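Local coordinates for flavoprotein (PDB 5V8S) that probably transfers electrons as an FMN-binding oxidoreductase of the flavo-diiron family, with a mu-oxo-diiron centre held in its metallo-beta-lactamase-like domain, at residues F124-L129 / V138-D143. The protein carries 1 engineered substitution. Sequence-based numbering, arbitrary orientation.
Sequences FGKRLL and VTVVKD
Lys126 packs the carbon chain of its side chain against Val138 and Val140, a worked example of how a long polar residue can pack as an aliphatic one where a helix covers the border of a sheet. Its CG stands anti to the backbone N (chi1 173°), and the next two torsions are also extended, which carries the methylenes outward past the side chain and carbonyl of Val138. There CG meets CB of Val138 at 3.8 Å, the two side chains running past each other in opposite senses. Val140 comes in at about a right angle and presses its CG2 methyl on CD of Lys126 at 3.4 Å, closer than carbons usually pack. On the deeper flank, the buried Leu129 brings CD1 to within 4.0 Å of Val138 CG2, a lighter touch, and also rests on Ile119. Val138 is met by both helix residues: CB and CG1 face the lysine chain, while CG2 faces the leucine.

Packing thins toward the end of the lysine. CE passes Val138 O at 3.6 Å, and a bend at the last torsion (chi4 -58°) turns NZ aside, without a bond to that carbonyl.

Helix 123-133 and strand 138-140 belong to a beta-alpha-beta unit begun by strand 118-121. Their local axes are nearly antiparallel, at 160°, and approach to 8.5 Å. Strand 138-140 is one of the two edge strands of its mixed sheet within the chain, paired in parallel with strand 118-121. The side chain of Leu129 is about 12 Å from the bound mu-oxo-diiron, so the contact does not line that site. Across this interface cohesion comes from dispersion and the hydrophobic effect, with the lysine methylenes supplying much of the apolar surface while its ammonium group remains outside the bonding between the segments.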
loop_
_atom_site.group_PDB
_atom_site.type_symbol
_atom_site.label_atom_id
_atom_site.label_comp_id
_atom_site.label_asym_id
_atom_site.label_seq_id
_atom_site.Cartn_x
_atom_site.Cartn_y
_atom_site.Cartn_z
ATOM N N PHE A 124 28.607 5.089 16.415
ATOM C CA PHE A 124 27.362 4.336 16.306
ATOM C C PHE A 124 27.551 3.093 15.450
ATOM O O PHE A 124 26.916 2.065 15.693
ATOM C CB PHE A 124 26.269 5.211 15.707
ATOM C CG PHE A 124 25.028 5.243 16.508
ATOM C CD1 PHE A 124 24.156 4.173 16.485
ATOM C CD2 PHE A 124 24.717 6.343 17.272
ATOM C CE1 PHE A 124 22.978 4.201 17.227
ATOM C CE2 PHE A 124 23.551 6.382 18.017
ATOM C CZ PHE A 124 22.680 5.307 17.991
ATOM N N GLY A 125 28.417 3.166 14.443
ATOM C CA GLY A 125 28.698 1.994 13.638
ATOM C C GLY A 125 29.225 0.835 14.468
ATOM O O GLY A 125 28.836 -0.318 14.261
ATOM N N LYS A 126 30.137 1.120 15.405
ATOM C CA LYS A 126 30.621 0.069 16.293
ATOM C C LYS A 126 29.473 -0.563 17.076
ATOM O O LYS A 126 29.382 -1.789 17.188
ATOM C CB LYS A 126 31.689 0.645 17.225
ATOM C CG LYS A 126 32.126 -0.317 18.302
ATOM C CD LYS A 126 33.348 0.226 19.035
ATOM C CE LYS A 126 33.867 -0.795 20.013
ATOM N NZ LYS A 126 32.810 -1.152 20.975
ATOM N N ARG A 127 28.579 0.263 17.614
ATOM C CA ARG A 127 27.450 -0.267 18.374
ATOM C C ARG A 127 26.592 -1.182 17.512
ATOM O O ARG A 127 26.141 -2.240 17.973
ATOM C CB ARG A 127 26.626 0.892 18.930
ATOM C CG ARG A 127 27.373 1.666 20.002
ATOM C CD ARG A 127 26.873 3.095 20.151
ATOM N NE ARG A 127 25.452 3.168 20.466
ATOM C CZ ARG A 127 24.803 4.305 20.711
ATOM N NH1 ARG A 127 25.455 5.463 20.687
ATOM N NH2 ARG A 127 23.502 4.285 20.985
ATOM N N LEU A 128 26.353 -0.795 16.253
ATOM C CA LEU A 128 25.480 -1.587 15.395
ATOM C C LEU A 128 26.158 -2.864 14.913
ATOM O O LEU A 128 25.492 -3.892 14.758
ATOM C CB LEU A 128 24.980 -0.745 14.212
ATOM C CG LEU A 128 24.036 0.400 14.620
ATOM C CD1 LEU A 128 23.841 1.402 13.503
ATOM C CD2 LEU A 128 22.685 -0.160 15.083
ATOM N N LEU A 129 27.476 -2.842 14.700
ATOM C CA LEU A 129 28.134 -4.085 14.303
ATOM C C LEU A 129 28.061 -5.121 15.410
ATOM O O LEU A 129 27.967 -6.321 15.138
ATOM C CB LEU A 129 29.593 -3.833 13.928
ATOM C CG LEU A 129 29.821 -3.103 12.609
ATOM C CD1 LEU A 129 31.292 -2.727 12.450
ATOM C CD2 LEU A 129 29.352 -3.960 11.437
ATOM N N VAL A 138 36.286 -3.315 17.203
ATOM C CA VAL A 138 36.111 -2.289 16.181
ATOM C C VAL A 138 36.833 -1.020 16.618
ATOM O O VAL A 138 36.709 -0.581 17.766
ATOM C CB VAL A 138 34.611 -2.010 15.924
ATOM C CG1 VAL A 138 34.438 -0.844 14.958
ATOM C CG2 VAL A 138 33.945 -3.233 15.365
ATOM N N THR A 139 37.569 -0.421 15.684
ATOM C CA THR A 139 38.255 0.844 15.903
ATOM C C THR A 139 37.328 1.995 15.514
ATOM O O THR A 139 36.932 2.112 14.350
ATOM C CB THR A 139 39.517 0.853 15.042
ATOM O OG1 THR A 139 40.389 -0.193 15.485
ATOM C CG2 THR A 139 40.237 2.188 15.125
ATOM N N VAL A 140 37.007 2.856 16.478
ATOM C CA VAL A 140 36.125 3.995 16.251
ATOM C C VAL A 140 36.950 5.178 15.771
ATOM O O VAL A 140 37.958 5.530 16.393
ATOM C CB VAL A 140 35.371 4.360 17.536
ATOM C CG1 VAL A 140 34.651 5.693 17.397
ATOM C CG2 VAL A 140 34.385 3.263 17.871
ATOM N N VAL A 141 36.501 5.812 14.687
ATOM C CA VAL A 141 37.083 7.055 14.194
ATOM C C VAL A 141 36.124 8.200 14.481
ATOM O O VAL A 141 34.896 8.042 14.389
ATOM C CB VAL A 141 37.433 6.995 12.695
ATOM C CG1 VAL A 141 38.662 6.104 12.459
ATOM C CG2 VAL A 141 36.233 6.530 11.864
ATOM N N LYS A 142 36.694 9.350 14.829
ATOM C CA LYS A 142 35.947 10.568 15.103
ATOM C C LYS A 142 35.924 11.474 13.876
ATOM O O LYS A 142 36.656 11.275 12.902
ATOM C CB LYS A 142 36.565 11.314 16.288
ATOM C CG LYS A 142 36.481 10.553 17.605
ATOM C CD LYS A 142 36.557 11.474 18.806
ATOM C CE LYS A 142 37.841 12.279 18.816
ATOM N NZ LYS A 142 38.112 12.852 20.176
ATOM N N ASP A 143 35.079 12.499 13.947
ATOM C CA ASP A 143 34.901 13.412 12.829
ATOM C C ASP A 143 36.219 14.102 12.495
ATOM O O ASP A 143 36.816 14.774 13.342
ATOM C CB ASP A 143 33.843 14.449 13.191
ATOM C CG ASP A 143 33.270 15.162 11.973
ATOM O OD1 ASP A 143 33.464 14.695 10.830
ATOM O OD2 ASP A 143 32.600 16.198 12.163
#